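Local coordinates for protein multi-copper Oxidase CueO (Ochrobactrum, PDB 6EVG) that probably oxidises phenolic and lignin-derived compounds as a laccase-like multicopper oxidase, passing their electrons through copper to dioxygen, at residues D275-Y287 with D294-A306. Residues are numbered along the deposited sequence; the frame is centred on the assembly and turned at random.
Sequences DFSKGEATDLLTY and DDLHLMRFVVDAA
The ring of F276 overlaps one face of F301, its CZ lying 3.7 Å above that plane and offset toward the rim, while M299 CE covers the opposite face. The two ring planes meet at 41°, and F276 CE1 also packs against F301 CB. L284 CB comes to the edge of the F301 ring, joining this cluster to M299 CG and L298 CD1. Strands 282-287 and 295-303 form an antiparallel hairpin, whose register shifts by one residue at a classic beta bulge: L298 and M299 both face L284. L284 O takes a short bond from L298 N (2.8 Å) and a weak one from M299 N (3.4 Å); at the bulge the CB of L298 points toward strand 282-287, and its CD1 lies against T286 CB.

The other face of the sheet carries D283, R300 and H297 as well as L285. R300 crosses D283 at a slant and gives it a salt bridge, NH1 to OD1 at 2.9 Å. The R300 chain leaves the backbone with CG opposite N (chi1 -177°) and stays extended to NE, which brings NH1 to D283. The bond lies in the guanidinium plane but meets OD1 from 43° above the carboxylate plane; A281 CB covers one guanidinium face. H297 CE1 approaches the same OD1 at 3.4 Å, and a water links H297 ND1 to D283 OD2. A leucine in place of R300 would probably leave the D283 carboxylate without its cationic partner and freer to turn.

Near the open end of the hairpin, V303 CG2 packs on G279 O (3.6 Å). At the end where the connecting loop joins the strands, D295 forms salt bridges with R261 and R236. Within this cupredoxin-type domain, strand 282-287 pairs on its other edge with strand 233-237, strand 295-303 lies beside strand 212-215, and L298 and M299 pack against strand 202-205.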
loop_
_atom_site.group_PDB
_atom_site.type_symbol
_atom_site.label_atom_id
_atom_site.label_comp_id
_atom_site.label_asym_id
_atom_site.label_seq_id
_atom_site.Cartn_x
_atom_site.Cartn_y
_atom_site.Cartn_z
ATOM N N ASP A 275 -23.305 0.082 -1.705
ATOM C CA ASP A 275 -24.631 -0.536 -1.654
ATOM C C ASP A 275 -25.005 -1.058 -3.015
ATOM O O ASP A 275 -25.227 -0.280 -3.941
ATOM C CB ASP A 275 -25.654 0.484 -1.147
ATOM C CG ASP A 275 -27.002 -0.150 -0.817
ATOM O OD1 ASP A 275 -27.215 -1.316 -1.066
ATOM O OD2 ASP A 275 -27.800 0.608 -0.230
ATOM N N PHE A 276 -25.131 -2.389 -3.139
ATOM C CA PHE A 276 -25.539 -3.063 -4.379
ATOM C C PHE A 276 -27.008 -3.481 -4.359
ATOM O O PHE A 276 -27.462 -4.219 -5.237
ATOM C CB PHE A 276 -24.583 -4.221 -4.693
ATOM C CG PHE A 276 -23.196 -3.779 -5.099
ATOM C CD1 PHE A 276 -22.912 -3.344 -6.386
ATOM C CD2 PHE A 276 -22.167 -3.847 -4.217
ATOM C CE1 PHE A 276 -21.601 -2.988 -6.732
ATOM C CE2 PHE A 276 -20.865 -3.520 -4.586
ATOM C CZ PHE A 276 -20.585 -3.051 -5.808
ATOM N N SER A 277 -27.755 -2.970 -3.385
ATOM C CA SER A 277 -29.098 -3.468 -3.173
ATOM C C SER A 277 -30.063 -3.182 -4.260
ATOM O O SER A 277 -31.063 -3.927 -4.416
ATOM C CB SER A 277 -29.709 -3.010 -1.855
ATOM O OG SER A 277 -29.931 -1.634 -1.822
ATOM N N LYS A 278 -29.778 -2.185 -5.080
ATOM C CA LYS A 278 -30.743 -1.901 -6.146
ATOM C C LYS A 278 -30.574 -2.918 -7.310
ATOM O O LYS A 278 -31.398 -2.907 -8.224
ATOM C CB LYS A 278 -30.696 -0.400 -6.523
ATOM C CG LYS A 278 -31.261 0.490 -5.438
ATOM C CD LYS A 278 -32.397 1.398 -5.900
ATOM C CE LYS A 278 -33.235 1.896 -4.719
ATOM N NZ LYS A 278 -32.473 2.736 -3.755
ATOM N N GLY A 279 -29.538 -3.809 -7.234
ATOM C CA GLY A 279 -29.372 -4.834 -8.244
ATOM C C GLY A 279 -28.765 -4.475 -9.604
ATOM O O GLY A 279 -28.586 -5.354 -10.442
ATOM N N GLU A 280 -28.419 -3.219 -9.837
ATOM C CA GLU A 280 -27.853 -2.802 -11.130
ATOM C C GLU A 280 -26.321 -3.039 -11.231
ATOM O O GLU A 280 -25.580 -2.678 -10.232
ATOM C CB GLU A 280 -28.129 -1.303 -11.328
ATOM C CG GLU A 280 -29.613 -0.944 -11.321
ATOM C CD GLU A 280 -30.423 -1.604 -12.470
ATOM O OE1 GLU A 280 -29.809 -1.992 -13.497
ATOM O OE2 GLU A 280 -31.675 -1.742 -12.376
ATOM N N ALA A 281 -25.847 -3.608 -12.394
ATOM C CA ALA A 281 -24.413 -3.749 -12.672
ATOM C C ALA A 281 -23.756 -2.403 -12.798
ATOM O O ALA A 281 -24.401 -1.435 -13.183
ATOM C CB ALA A 281 -24.121 -4.526 -13.922
ATOM N N THR A 282 -22.460 -2.333 -12.429
ATOM C CA THR A 282 -21.772 -1.065 -12.458
ATOM C C THR A 282 -20.304 -1.322 -12.617
ATOM O O THR A 282 -19.794 -2.350 -12.165
ATOM C CB THR A 282 -22.054 -0.197 -11.225
ATOM O OG1 THR A 282 -21.451 1.095 -11.361
ATOM C CG2 THR A 282 -21.653 -0.827 -9.958
ATOM N N ASP A 283 -19.622 -0.375 -13.267
ATOM C CA ASP A 283 -18.170 -0.505 -13.510
ATOM C C ASP A 283 -17.377 0.375 -12.561
ATOM O O ASP A 283 -17.758 1.497 -12.272
ATOM C CB ASP A 283 -17.852 -0.115 -14.958
ATOM C CG ASP A 283 -18.493 -1.062 -15.963
ATOM O OD1 ASP A 283 -18.565 -2.250 -15.729
ATOM O OD2 ASP A 283 -18.962 -0.572 -17.011
ATOM N N LEU A 284 -16.237 -0.137 -12.108
ATOM C CA LEU A 284 -15.240 0.676 -11.391
ATOM C C LEU A 284 -14.319 1.282 -12.415
ATOM O O LEU A 284 -13.779 0.574 -13.274
ATOM C CB LEU A 284 -14.451 -0.217 -10.416
ATOM C CG LEU A 284 -13.541 0.509 -9.449
ATOM C CD1 LEU A 284 -14.309 1.278 -8.381
ATOM C CD2 LEU A 284 -12.577 -0.483 -8.766
ATOM N N LEU A 285 -14.186 2.608 -12.346
ATOM C CA LEU A 285 -13.438 3.422 -13.279
ATOM C C LEU A 285 -12.367 4.217 -12.563
ATOM O O LEU A 285 -12.516 4.503 -11.361
ATOM C CB LEU A 285 -14.338 4.458 -13.986
ATOM C CG LEU A 285 -15.606 3.851 -14.650
ATOM C CD1 LEU A 285 -16.433 5.003 -15.251
ATOM C CD2 LEU A 285 -15.265 2.894 -15.744
ATOM N N THR A 286 -11.297 4.608 -13.264
ATOM C CA THR A 286 -10.332 5.558 -12.721
ATOM C C THR A 286 -10.011 6.641 -13.740
ATOM O O THR A 286 -9.849 6.346 -14.926
ATOM C CB THR A 286 -8.982 4.865 -12.335
ATOM O OG1 THR A 286 -8.088 5.851 -11.765
ATOM C CG2 THR A 286 -8.339 4.082 -13.456
ATOM N N TYR A 287 -9.765 7.857 -13.266
ATOM C CA TYR A 287 -9.131 8.819 -14.179
ATOM C C TYR A 287 -7.797 8.209 -14.645
ATOM O O TYR A 287 -7.079 7.544 -13.887
ATOM C CB TYR A 287 -8.822 10.152 -13.517
ATOM C CG TYR A 287 -10.012 11.052 -13.211
ATOM C CD1 TYR A 287 -11.029 11.267 -14.118
ATOM C CD2 TYR A 287 -10.020 11.795 -12.076
ATOM C CE1 TYR A 287 -12.043 12.144 -13.880
ATOM C CE2 TYR A 287 -11.050 12.723 -11.792
ATOM C CZ TYR A 287 -12.067 12.869 -12.722
ATOM O OH TYR A 287 -13.077 13.763 -12.461
ATOM N N ASP A 294 -9.559 11.133 -19.218
ATOM C CA ASP A 294 -10.701 10.258 -19.468
ATOM C C ASP A 294 -10.628 9.070 -18.512
ATOM O O ASP A 294 -9.582 8.469 -18.267
ATOM C CB ASP A 294 -10.651 9.699 -20.901
ATOM C CG ASP A 294 -10.787 10.713 -21.977
ATOM O OD1 ASP A 294 -11.894 11.172 -22.264
ATOM O OD2 ASP A 294 -9.799 10.909 -22.675
ATOM N N ASP A 295 -11.791 8.687 -18.018
ATOM C CA ASP A 295 -11.891 7.462 -17.206
ATOM C C ASP A 295 -11.531 6.229 -18.016
ATOM O O ASP A 295 -11.940 6.052 -19.174
ATOM C CB ASP A 295 -13.305 7.329 -16.627
ATOM C CG ASP A 295 -13.504 8.049 -15.317
ATOM O OD1 ASP A 295 -12.614 7.970 -14.472
ATOM O OD2 ASP A 295 -14.654 8.601 -15.064
ATOM N N LEU A 296 -10.817 5.336 -17.339
ATOM C CA LEU A 296 -10.435 4.019 -17.827
ATOM C C LEU A 296 -11.158 2.951 -16.991
ATOM O O LEU A 296 -11.340 3.114 -15.784
ATOM C CB LEU A 296 -8.922 3.824 -17.698
ATOM C CG LEU A 296 -8.044 4.837 -18.412
ATOM C CD1 LEU A 296 -6.578 4.573 -18.106
ATOM C CD2 LEU A 296 -8.303 4.840 -19.889
ATOM N N HIS A 297 -11.514 1.854 -17.646
ATOM C CA HIS A 297 -12.186 0.739 -16.990
ATOM C C HIS A 297 -11.194 -0.053 -16.102
ATOM O O HIS A 297 -10.103 -0.433 -16.561
ATOM C CB HIS A 297 -12.741 -0.198 -18.046
ATOM C CG HIS A 297 -13.552 -1.316 -17.502
ATOM N ND1 HIS A 297 -14.859 -1.172 -17.107
ATOM C CD2 HIS A 297 -13.224 -2.614 -17.294
ATOM C CE1 HIS A 297 -15.288 -2.356 -16.671
ATOM N NE2 HIS A 297 -14.324 -3.245 -16.787
ATOM N N LEU A 298 -11.603 -0.312 -14.865
ATOM C CA LEU A 298 -10.904 -1.243 -13.988
ATOM C C LEU A 298 -11.545 -2.617 -13.938
ATOM O O LEU A 298 -10.892 -3.627 -14.132
ATOM C CB LEU A 298 -10.760 -0.677 -12.572
ATOM C CG LEU A 298 -9.673 0.412 -12.434
ATOM C CD1 LEU A 298 -9.868 1.198 -11.162
ATOM C CD2 LEU A 298 -8.290 -0.267 -12.376
ATOM N N MET A 299 -12.851 -2.672 -13.598
ATOM C CA MET A 299 -13.540 -3.931 -13.416
ATOM C C MET A 299 -15.041 -3.705 -13.397
ATOM O O MET A 299 -15.481 -2.539 -13.343
ATOM C CB MET A 299 -13.099 -4.626 -12.113
ATOM C CG MET A 299 -13.462 -3.854 -10.873
ATOM S SD MET A 299 -13.112 -4.718 -9.335
ATOM C CE MET A 299 -14.281 -6.035 -9.392
ATOM N N ARG A 300 -15.793 -4.787 -13.468
ATOM C CA ARG A 300 -17.252 -4.730 -13.424
ATOM C C ARG A 300 -17.789 -5.484 -12.231
ATOM O O ARG A 300 -17.258 -6.534 -11.909
ATOM C CB ARG A 300 -17.815 -5.296 -14.741
ATOM C CG ARG A 300 -19.367 -5.199 -14.828
ATOM C CD ARG A 300 -19.817 -5.439 -16.237
ATOM N NE ARG A 300 -21.216 -5.212 -16.486
ATOM C CZ ARG A 300 -21.865 -4.036 -16.659
ATOM N NH1 ARG A 300 -21.290 -2.875 -16.440
ATOM N NH2 ARG A 300 -23.164 -4.047 -16.999
ATOM N N PHE A 301 -18.845 -4.964 -11.626
ATOM C CA PHE A 301 -19.610 -5.650 -10.582
ATOM C C PHE A 301 -20.984 -5.991 -11.165
ATOM O O PHE A 301 -21.671 -5.124 -11.725
ATOM C CB PHE A 301 -19.827 -4.732 -9.377
ATOM C CG PHE A 301 -18.581 -4.407 -8.651
ATOM C CD1 PHE A 301 -18.091 -5.273 -7.681
ATOM C CD2 PHE A 301 -17.870 -3.266 -8.898
ATOM C CE1 PHE A 301 -16.961 -4.977 -6.982
ATOM C CE2 PHE A 301 -16.667 -2.987 -8.201
ATOM C CZ PHE A 301 -16.249 -3.850 -7.238
ATOM N N VAL A 302 -21.399 -7.236 -11.000
ATOM C CA VAL A 302 -22.710 -7.716 -11.378
ATOM C C VAL A 302 -23.392 -8.305 -10.133
ATOM O O VAL A 302 -22.762 -8.969 -9.369
ATOM C CB VAL A 302 -22.629 -8.718 -12.508
ATOM C CG1 VAL A 302 -22.023 -8.134 -13.775
ATOM C CG2 VAL A 302 -21.977 -9.985 -12.119
ATOM N N VAL A 303 -24.650 -7.991 -9.946
ATOM C CA VAL A 303 -25.391 -8.486 -8.799
ATOM C C VAL A 303 -25.952 -9.859 -9.061
ATOM O O VAL A 303 -26.545 -10.049 -10.089
ATOM C CB VAL A 303 -26.510 -7.528 -8.398
ATOM C CG1 VAL A 303 -27.242 -7.986 -7.167
ATOM C CG2 VAL A 303 -25.902 -6.149 -8.135
ATOM N N ASP A 304 -25.729 -10.774 -8.105
ATOM C CA ASP A 304 -26.253 -12.132 -8.225
ATOM C C ASP A 304 -27.395 -12.261 -7.272
ATOM O O ASP A 304 -27.215 -12.285 -6.036
ATOM C CB ASP A 304 -25.175 -13.181 -7.899
ATOM C CG ASP A 304 -25.670 -14.625 -8.007
ATOM O OD1 ASP A 304 -26.895 -14.857 -8.100
ATOM O OD2 ASP A 304 -24.809 -15.540 -7.968
ATOM N N ALA A 305 -28.561 -12.442 -7.892
ATOM C CA ALA A 305 -29.815 -12.558 -7.210
ATOM C C ALA A 305 -29.942 -13.798 -6.331
ATOM O O ALA A 305 -30.852 -13.832 -5.514
ATOM C CB ALA A 305 -30.968 -12.530 -8.237
ATOM N N ALA A 306 -29.100 -14.817 -6.535
ATOM C CA ALA A 306 -29.172 -16.058 -5.743
ATOM C C ALA A 306 -28.557 -15.910 -4.352
ATOM O O ALA A 306 -28.693 -16.776 -3.502
ATOM C CB ALA A 306 -28.458 -17.157 -6.465
HETATM O O HOH W 1 -26.125 -6.536 -11.913
HETATM O O HOH W 2 -16.390 0.827 -18.402
#